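Local coordinates for protein telomerase reverse transcriptase (Candida albicans SC5314, PDB 6ZDQ) that probably extends chromosome ends by reverse transcription, adding telomeric repeats copied from a template within its RNA component, at residues A[281-293]-A[357-371]. Sequence-based numbering, arbitrary orientation.
Sequences PVGQILRLKLSKL and LFENQDNKTSYYVRY
Lys289 reaches from helix 281-293 into the curve of 357-371 and shows how a lysine can serve as an apolar arm with a polar end. Its methylenes slide past Leu357 in the opposite direction, with CB 3.8 Å from Leu357 CD1. The bend at the second torsion (chi2 -63°), followed by a fully extended end, directs the chain to the backbone O of Leu357, 3.6 Å from CE, which also touches the Phe358 ring obliquely. The ammonium NZ ends beside the phenol of Tyr367, to whose OH it gives a weak hydrogen bond of 3.4 Å, and near the side-chain amide of Gln361.

Apolar contacts extend the grip along the helix. One turn on, Leu293 CD1 meets Leu357 CD2 at 3.6 Å. One turn back, Ile285 divides its branches: CG2, anti to the backbone N, abuts the edge of the Phe358 ring at CZ, whereas CG1 carries CD1 to Tyr367 CB, 3.8 Å away. Leu286 CD2 also lies at the edge of the Phe358 ring, near CE2. Beyond them, Val369 presses CG1 against Pro281 CB at 3.5 Å, the two side chains crossing at about a right angle. The bent Gln284 brings its amide carbon CD to the edge of the Tyr371 ring, 4.0 Å from CD1, with amide and ring planes 85° apart.

Helix 421-434 packs on Ile285 and Tyr367 through Ile424. The axes of segment 281-293 and strand 367-369 come within 9.1 Å, their N-to-C directions 115° apart. Helix 263-296 thus meets the loop after helix 347-356 and a short strand paired antiparallel with strand 417-419, consistent with the fingers of a telomerase reverse transcriptase, where the insertion between motifs A and B' begins.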
ATOM      1  N   PRO A 281       9.014 -19.927   2.233  1.00118.12           N
ATOM      2  CA  PRO A 281       9.231 -20.894   3.322  1.00112.94           C
ATOM      3  C   PRO A 281      10.265 -20.444   4.342  1.00121.78           C
ATOM      4  O   PRO A 281      10.088 -20.692   5.541  1.00123.60           O
ATOM      5  CB  PRO A 281       9.683 -22.152   2.571  1.00125.54           C
ATOM      6  CG  PRO A 281       8.997 -22.052   1.265  1.00123.31           C
ATOM      7  CD  PRO A 281       9.027 -20.593   0.915  1.00115.70           C
ATOM      8  N   VAL A 282      11.341 -19.787   3.901  1.00108.44           N
ATOM      9  CA  VAL A 282      12.326 -19.261   4.844  1.00113.47           C
ATOM     10  C   VAL A 282      11.703 -18.178   5.716  1.00124.12           C
ATOM     11  O   VAL A 282      11.917 -18.141   6.935  1.00125.69           O
ATOM     12  CB  VAL A 282      13.570 -18.747   4.096  1.00112.50           C
ATOM     13  CG1 VAL A 282      14.390 -17.828   4.988  1.00104.69           C
ATOM     14  CG2 VAL A 282      14.417 -19.914   3.628  1.00107.18           C
ATOM     15  N   GLY A 283      10.930 -17.278   5.104  1.00102.83           N
ATOM     16  CA  GLY A 283      10.254 -16.246   5.877  1.00111.12           C
ATOM     17  C   GLY A 283       9.351 -16.817   6.952  1.00120.17           C
ATOM     18  O   GLY A 283       9.294 -16.296   8.068  1.00100.85           O
ATOM     19  N   GLN A 284       8.631 -17.894   6.631  1.00123.41           N
ATOM     20  CA  GLN A 284       7.808 -18.568   7.632  1.00108.51           C
ATOM     21  C   GLN A 284       8.661 -19.099   8.777  1.00110.27           C
ATOM     22  O   GLN A 284       8.336 -18.899   9.954  1.00124.35           O
ATOM     23  CB  GLN A 284       7.015 -19.703   6.982  1.00103.72           C
ATOM     24  CG  GLN A 284       5.818 -19.245   6.165  1.00115.90           C
ATOM     25  CD  GLN A 284       4.704 -18.686   7.030  1.00140.60           C
ATOM     26  OE1 GLN A 284       3.929 -19.435   7.623  1.00145.48           O
ATOM     27  NE2 GLN A 284       4.619 -17.362   7.103  1.00153.45           N
ATOM     28  N   ILE A 285       9.759 -19.785   8.450  1.00103.76           N
ATOM     29  CA  ILE A 285      10.624 -20.352   9.482  1.00105.20           C
ATOM     30  C   ILE A 285      11.238 -19.248  10.333  1.00109.75           C
ATOM     31  O   ILE A 285      11.270 -19.340  11.568  1.00103.38           O
ATOM     32  CB  ILE A 285      11.702 -21.244   8.839  1.00121.70           C
ATOM     33  CG1 ILE A 285      11.047 -22.412   8.099  1.00106.88           C
ATOM     34  CG2 ILE A 285      12.676 -21.753   9.890  1.00106.38           C
ATOM     35  CD1 ILE A 285      12.018 -23.269   7.322  1.00108.42           C
ATOM     36  N   LEU A 286      11.736 -18.187   9.692  1.00117.92           N
ATOM     37  CA  LEU A 286      12.314 -17.078  10.444  1.00106.64           C
ATOM     38  C   LEU A 286      11.260 -16.379  11.292  1.00114.53           C
ATOM     39  O   LEU A 286      11.533 -15.988  12.433  1.00108.19           O
ATOM     40  CB  LEU A 286      12.988 -16.092   9.490  1.00101.79           C
ATOM     41  CG  LEU A 286      14.208 -16.625   8.736  1.00111.82           C
ATOM     42  CD1 LEU A 286      14.855 -15.530   7.904  1.00102.55           C
ATOM     43  CD2 LEU A 286      15.211 -17.231   9.706  1.00122.59           C
ATOM     44  N   ARG A 287      10.049 -16.212  10.754  1.00110.15           N
ATOM     45  CA  ARG A 287       8.954 -15.681  11.559  1.00113.33           C
ATOM     46  C   ARG A 287       8.580 -16.632  12.688  1.00108.99           C
ATOM     47  O   ARG A 287       8.146 -16.184  13.755  1.00111.17           O
ATOM     48  CB  ARG A 287       7.738 -15.402  10.675  1.00119.05           C
ATOM     49  CG  ARG A 287       7.489 -13.929  10.398  1.00106.57           C
ATOM     50  CD  ARG A 287       6.492 -13.739   9.265  1.00103.79           C
ATOM     51  NE  ARG A 287       7.113 -13.928   7.956  1.00126.79           N
ATOM     52  CZ  ARG A 287       7.669 -12.950   7.246  1.00146.31           C
ATOM     53  NH1 ARG A 287       7.680 -11.709   7.718  1.00118.28           N
ATOM     54  NH2 ARG A 287       8.212 -13.207   6.064  1.00118.43           N
ATOM     55  N   LEU A 288       8.745 -17.940  12.475  1.00106.87           N
ATOM     56  CA  LEU A 288       8.416 -18.905  13.518  1.00110.47           C
ATOM     57  C   LEU A 288       9.467 -18.907  14.622  1.00113.87           C
ATOM     58  O   LEU A 288       9.131 -19.024  15.806  1.00102.66           O
ATOM     59  CB  LEU A 288       8.266 -20.300  12.914  1.00111.24           C
ATOM     60  CG  LEU A 288       7.683 -21.358  13.850  1.00104.13           C
ATOM     61  CD1 LEU A 288       6.280 -20.957  14.278  1.00115.74           C
ATOM     62  CD2 LEU A 288       7.681 -22.720  13.177  1.00125.00           C
ATOM     63  N   LYS A 289      10.746 -18.785  14.255  1.00104.93           N
ATOM     64  CA  LYS A 289      11.802 -18.746  15.263  1.00103.37           C
ATOM     65  C   LYS A 289      11.672 -17.511  16.147  1.00104.13           C
ATOM     66  O   LYS A 289      11.870 -17.588  17.365  1.00113.64           O
ATOM     67  CB  LYS A 289      13.175 -18.784  14.591  1.00128.72           C
ATOM     68  CG  LYS A 289      13.580 -20.158  14.086  1.00105.21           C
ATOM     69  CD  LYS A 289      13.716 -21.141  15.236  1.00117.13           C
ATOM     70  CE  LYS A 289      14.149 -22.513  14.746  1.00131.31           C
ATOM     71  NZ  LYS A 289      14.268 -23.489  15.864  1.00139.17           N
ATOM     72  N   LEU A 290      11.345 -16.363  15.549  1.00115.18           N
ATOM     73  CA  LEU A 290      11.102 -15.162  16.340  1.00109.12           C
ATOM     74  C   LEU A 290       9.880 -15.325  17.233  1.00110.62           C
ATOM     75  O   LEU A 290       9.822 -14.741  18.321  1.00101.10           O
ATOM     76  CB  LEU A 290      10.935 -13.952  15.417  1.00100.29           C
ATOM     77  CG  LEU A 290      10.959 -12.555  16.046  1.00 99.97           C
ATOM     78  CD1 LEU A 290      12.331 -12.242  16.622  1.00100.74           C
ATOM     79  CD2 LEU A 290      10.546 -11.497  15.033  1.00 99.18           C
ATOM     80  N   SER A 291       8.896 -16.113  16.789  1.00112.78           N
ATOM     81  CA  SER A 291       7.710 -16.364  17.604  1.00100.99           C
ATOM     82  C   SER A 291       8.070 -17.057  18.911  1.00107.54           C
ATOM     83  O   SER A 291       7.540 -16.710  19.972  1.00111.94           O
ATOM     84  CB  SER A 291       6.702 -17.198  16.815  1.00101.07           C
ATOM     85  OG  SER A 291       5.573 -17.513  17.609  1.00124.21           O
ATOM     86  N   LYS A 292       8.967 -18.046  18.853  1.00108.80           N
ATOM     87  CA  LYS A 292       9.368 -18.751  20.065  1.00103.71           C
ATOM     88  C   LYS A 292      10.044 -17.810  21.053  1.00103.84           C
ATOM     89  O   LYS A 292       9.794 -17.880  22.261  1.00105.52           O
ATOM     90  CB  LYS A 292      10.294 -19.917  19.715  1.00110.44           C
ATOM     91  CG  LYS A 292       9.579 -21.154  19.191  1.00105.22           C
ATOM     92  CD  LYS A 292       8.551 -21.656  20.194  1.00133.99           C
ATOM     93  CE  LYS A 292       8.145 -23.095  19.910  1.00151.66           C
ATOM     94  NZ  LYS A 292       9.276 -24.044  20.124  1.00133.43           N
ATOM     95  N   LEU A 293      10.899 -16.913  20.556  1.00103.51           N
ATOM     96  CA  LEU A 293      11.543 -15.946  21.438  1.00115.24           C
ATOM     97  C   LEU A 293      10.532 -14.971  22.029  1.00105.36           C
ATOM     98  O   LEU A 293      10.708 -14.514  23.165  1.00111.04           O
ATOM     99  CB  LEU A 293      12.638 -15.196  20.682  1.00103.74           C
ATOM    100  CG  LEU A 293      13.745 -16.083  20.106  1.00104.50           C
ATOM    101  CD1 LEU A 293      14.727 -15.260  19.296  1.00104.42           C
ATOM    102  CD2 LEU A 293      14.463 -16.835  21.213  1.00105.92           C
ATOM    103  N   LEU A 357      19.362 -18.526  16.169  1.00123.01           N
ATOM    104  CA  LEU A 357      18.060 -19.174  16.103  1.00123.07           C
ATOM    105  C   LEU A 357      18.177 -20.673  15.869  1.00122.66           C
ATOM    106  O   LEU A 357      17.252 -21.417  16.208  1.00126.47           O
ATOM    107  CB  LEU A 357      17.214 -18.545  14.993  1.00123.07           C
ATOM    108  CG  LEU A 357      17.015 -17.028  15.028  1.00123.66           C
ATOM    109  CD1 LEU A 357      16.216 -16.565  13.820  1.00123.80           C
ATOM    110  CD2 LEU A 357      16.332 -16.605  16.316  1.00124.48           C
ATOM    111  N   PHE A 358      19.293 -21.130  15.298  1.00122.26           N
ATOM    112  CA  PHE A 358      19.487 -22.536  14.967  1.00123.70           C
ATOM    113  C   PHE A 358      20.648 -23.167  15.727  1.00144.07           C
ATOM    114  O   PHE A 358      21.011 -24.314  15.439  1.00122.29           O
ATOM    115  CB  PHE A 358      19.697 -22.699  13.459  1.00121.53           C
ATOM    116  CG  PHE A 358      18.570 -22.158  12.628  1.00122.94           C
ATOM    117  CD1 PHE A 358      17.479 -22.952  12.317  1.00121.38           C
ATOM    118  CD2 PHE A 358      18.601 -20.854  12.156  1.00152.40           C
ATOM    119  CE1 PHE A 358      16.438 -22.458  11.551  1.00127.47           C
ATOM    120  CE2 PHE A 358      17.564 -20.353  11.389  1.00121.61           C
ATOM    121  CZ  PHE A 358      16.481 -21.155  11.087  1.00139.55           C
ATOM    122  N   GLU A 359      21.243 -22.453  16.687  1.00148.00           N
ATOM    123  CA  GLU A 359      22.354 -23.025  17.441  1.00147.50           C
ATOM    124  C   GLU A 359      21.881 -24.102  18.408  1.00145.26           C
ATOM    125  O   GLU A 359      22.645 -25.017  18.735  1.00130.87           O
ATOM    126  CB  GLU A 359      23.110 -21.926  18.190  1.00123.48           C
ATOM    127  CG  GLU A 359      22.303 -21.228  19.274  1.00124.57           C
ATOM    128  CD  GLU A 359      23.113 -20.193  20.032  1.00158.76           C
ATOM    129  OE1 GLU A 359      24.297 -19.992  19.687  1.00153.38           O
ATOM    130  OE2 GLU A 359      22.567 -19.580  20.974  1.00159.86           O
ATOM    131  N   ASN A 360      20.635 -24.008  18.880  1.00149.64           N
ATOM    132  CA  ASN A 360      20.105 -25.026  19.783  1.00161.82           C
ATOM    133  C   ASN A 360      19.953 -26.369  19.075  1.00156.28           C
ATOM    134  O   ASN A 360      20.190 -27.423  19.676  1.00151.48           O
ATOM    135  CB  ASN A 360      18.766 -24.570  20.362  1.00162.03           C
ATOM    136  CG  ASN A 360      18.814 -23.151  20.900  1.00172.76           C
ATOM    137  OD1 ASN A 360      18.503 -22.195  20.189  1.00162.40           O
ATOM    138  ND2 ASN A 360      19.202 -23.009  22.163  1.00145.37           N
ATOM    139  N   GLN A 361      19.560 -26.351  17.803  1.00175.42           N
ATOM    140  CA  GLN A 361      19.328 -27.567  17.040  1.00169.34           C
ATOM    141  C   GLN A 361      20.603 -28.001  16.317  1.00168.49           C
ATOM    142  O   GLN A 361      21.632 -27.321  16.346  1.00165.26           O
ATOM    143  CB  GLN A 361      18.177 -27.363  16.053  1.00175.73           C
ATOM    144  CG  GLN A 361      16.828 -27.069  16.702  1.00171.85           C
ATOM    145  CD  GLN A 361      16.665 -25.613  17.102  1.00157.47           C
ATOM    146  OE1 GLN A 361      17.304 -24.726  16.537  1.00159.83           O
ATOM    147  NE2 GLN A 361      15.808 -25.363  18.084  1.00155.67           N
ATOM    148  N   ASP A 362      20.536 -29.158  15.663  1.00185.80           N
ATOM    149  CA  ASP A 362      21.680 -29.710  14.953  1.00187.49           C
ATOM    150  C   ASP A 362      21.855 -29.021  13.599  1.00185.13           C
ATOM    151  O   ASP A 362      21.091 -28.132  13.214  1.00192.11           O
ATOM    152  CB  ASP A 362      21.523 -31.219  14.787  1.00179.19           C
ATOM    153  CG  ASP A 362      21.675 -31.967  16.095  1.00189.50           C
ATOM    154  OD1 ASP A 362      22.540 -31.576  16.907  1.00180.33           O
ATOM    155  OD2 ASP A 362      20.930 -32.945  16.314  1.00206.56           O
ATOM    156  N   ASN A 363      22.888 -29.443  12.867  1.00189.64           N
ATOM    157  CA  ASN A 363      23.197 -28.816  11.586  1.00182.14           C
ATOM    158  C   ASN A 363      22.190 -29.194  10.506  1.00179.15           C
ATOM    159  O   ASN A 363      21.936 -28.397   9.596  1.00170.87           O
ATOM    160  CB  ASN A 363      24.613 -29.190  11.149  1.00187.23           C
ATOM    161  CG  ASN A 363      25.673 -28.617  12.068  1.00185.21           C
ATOM    162  OD1 ASN A 363      25.515 -27.522  12.610  1.00182.10           O
ATOM    163  ND2 ASN A 363      26.760 -29.356  12.251  1.00192.30           N
ATOM    164  N   LYS A 364      21.616 -30.392  10.578  1.00170.39           N
ATOM    165  CA  LYS A 364      20.609 -30.844   9.620  1.00157.17           C
ATOM    166  C   LYS A 364      19.331 -31.157  10.396  1.00161.00           C
ATOM    167  O   LYS A 364      19.142 -32.267  10.901  1.00188.16           O
ATOM    168  CB  LYS A 364      21.108 -32.052   8.808  1.00160.56           C
ATOM    169  CG  LYS A 364      21.734 -33.171   9.629  1.00163.31           C
ATOM    170  CD  LYS A 364      22.052 -34.372   8.756  1.00158.39           C
ATOM    171  CE  LYS A 364      22.319 -35.611   9.596  1.00167.03           C
ATOM    172  NZ  LYS A 364      21.120 -36.017  10.383  1.00150.31           N
ATOM    173  N   THR A 365      18.447 -30.164  10.490  1.00154.16           N
ATOM    174  CA  THR A 365      17.191 -30.315  11.212  1.00152.24           C
ATOM    175  C   THR A 365      16.009 -30.608  10.298  1.00152.88           C
ATOM    176  O   THR A 365      15.044 -31.241  10.740  1.00160.51           O
ATOM    177  CB  THR A 365      16.896 -29.051  12.030  1.00174.27           C
ATOM    178  OG1 THR A 365      18.111 -28.570  12.618  1.00189.17           O
ATOM    179  CG2 THR A 365      15.897 -29.353  13.139  1.00165.47           C
ATOM    180  N   SER A 366      16.070 -30.173   9.038  1.00122.61           N
ATOM    181  CA  SER A 366      15.048 -30.468   8.032  1.00120.90           C
ATOM    182  C   SER A 366      13.666 -29.972   8.466  1.00120.89           C
ATOM    183  O   SER A 366      12.732 -30.748   8.676  1.00142.85           O
ATOM    184  CB  SER A 366      15.020 -31.967   7.708  1.00147.02           C
ATOM    185  OG  SER A 366      14.038 -32.259   6.729  1.00126.83           O
ATOM    186  N   TYR A 367      13.555 -28.653   8.610  1.00135.85           N
ATOM    187  CA  TYR A 367      12.270 -28.045   8.930  1.00124.17           C
ATOM    188  C   TYR A 367      11.279 -28.263   7.791  1.00121.13           C
ATOM    189  O   TYR A 367      11.637 -28.196   6.612  1.00123.99           O
ATOM    190  CB  TYR A 367      12.444 -26.548   9.203  1.00121.21           C
ATOM    191  CG  TYR A 367      13.363 -26.234  10.364  1.00121.23           C
ATOM    192  CD1 TYR A 367      14.731 -26.096  10.174  1.00121.01           C
ATOM    193  CD2 TYR A 367      12.862 -26.074  11.649  1.00136.14           C
ATOM    194  CE1 TYR A 367      15.575 -25.811  11.233  1.00135.14           C
ATOM    195  CE2 TYR A 367      13.697 -25.789  12.714  1.00128.62           C
ATOM    196  CZ  TYR A 367      15.053 -25.659  12.500  1.00131.27           C
ATOM    197  OH  TYR A 367      15.889 -25.376  13.557  1.00150.31           O
ATOM    198  N   TYR A 368      10.026 -28.531   8.149  1.00121.38           N
ATOM    199  CA  TYR A 368       8.966 -28.795   7.184  1.00121.56           C
ATOM    200  C   TYR A 368       7.969 -27.646   7.195  1.00125.56           C
ATOM    201  O   TYR A 368       7.455 -27.272   8.255  1.00137.46           O
ATOM    202  CB  TYR A 368       8.259 -30.117   7.490  1.00127.03           C
ATOM    203  CG  TYR A 368       9.173 -31.319   7.428  1.00124.39           C
ATOM    204  CD1 TYR A 368       9.500 -31.906   6.212  1.00121.21           C
ATOM    205  CD2 TYR A 368       9.712 -31.865   8.586  1.00121.31           C
ATOM    206  CE1 TYR A 368      10.339 -33.002   6.150  1.00129.91           C
ATOM    207  CE2 TYR A 368      10.552 -32.961   8.534  1.00121.30           C
ATOM    208  CZ  TYR A 368      10.861 -33.527   7.314  1.00132.74           C
ATOM    209  OH  TYR A 368      11.697 -34.619   7.258  1.00135.83           O
ATOM    210  N   VAL A 369       7.701 -27.089   6.017  1.00122.35           N
ATOM    211  CA  VAL A 369       6.801 -25.954   5.862  1.00128.42           C
ATOM    212  C   VAL A 369       5.764 -26.293   4.799  1.00123.55           C
ATOM    213  O   VAL A 369       6.072 -26.951   3.800  1.00123.27           O
ATOM    214  CB  VAL A 369       7.578 -24.671   5.495  1.00144.18           C
ATOM    215  CG1 VAL A 369       8.452 -24.915   4.279  1.00140.14           C
ATOM    216  CG2 VAL A 369       6.631 -23.495   5.263  1.00124.31           C
ATOM    217  N   ARG A 370       4.526 -25.852   5.028  1.00124.36           N
ATOM    218  CA  ARG A 370       3.432 -26.045   4.078  1.00125.00           C
ATOM    219  C   ARG A 370       2.482 -24.868   4.283  1.00127.66           C
ATOM    220  O   ARG A 370       1.691 -24.863   5.231  1.00126.62           O
ATOM    221  CB  ARG A 370       2.739 -27.382   4.299  1.00124.74           C
ATOM    222  CG  ARG A 370       1.518 -27.625   3.431  1.00125.47           C
ATOM    223  CD  ARG A 370       0.738 -28.819   3.951  1.00132.98           C
ATOM    224  NE  ARG A 370       0.396 -28.652   5.362  1.00167.70           N
ATOM    225  CZ  ARG A 370      -0.167 -29.590   6.116  1.00142.73           C
ATOM    226  NH1 ARG A 370      -0.455 -30.778   5.601  1.00138.43           N
ATOM    227  NH2 ARG A 370      -0.439 -29.341   7.390  1.00125.49           N
ATOM    228  N   TYR A 371       2.574 -23.879   3.398  1.00135.08           N
ATOM    229  CA  TYR A 371       1.929 -22.598   3.648  1.00139.17           C
ATOM    230  C   TYR A 371       0.416 -22.688   3.492  1.00131.43           C
ATOM    231  O   TYR A 371      -0.100 -23.352   2.588  1.00129.47           O
ATOM    232  CB  TYR A 371       2.483 -21.529   2.706  1.00128.72           C
ATOM    233  CG  TYR A 371       1.859 -20.169   2.919  1.00134.24           C
ATOM    234  CD1 TYR A 371       2.296 -19.338   3.941  1.00145.57           C
ATOM    235  CD2 TYR A 371       0.825 -19.720   2.105  1.00131.78           C
ATOM    236  CE1 TYR A 371       1.727 -18.096   4.144  1.00142.85           C
ATOM    237  CE2 TYR A 371       0.248 -18.479   2.303  1.00133.43           C
ATOM    238  CZ  TYR A 371       0.704 -17.672   3.324  1.00133.52           C
ATOM    239  OH  TYR A 371       0.135 -16.435   3.525  1.00163.78           O
TER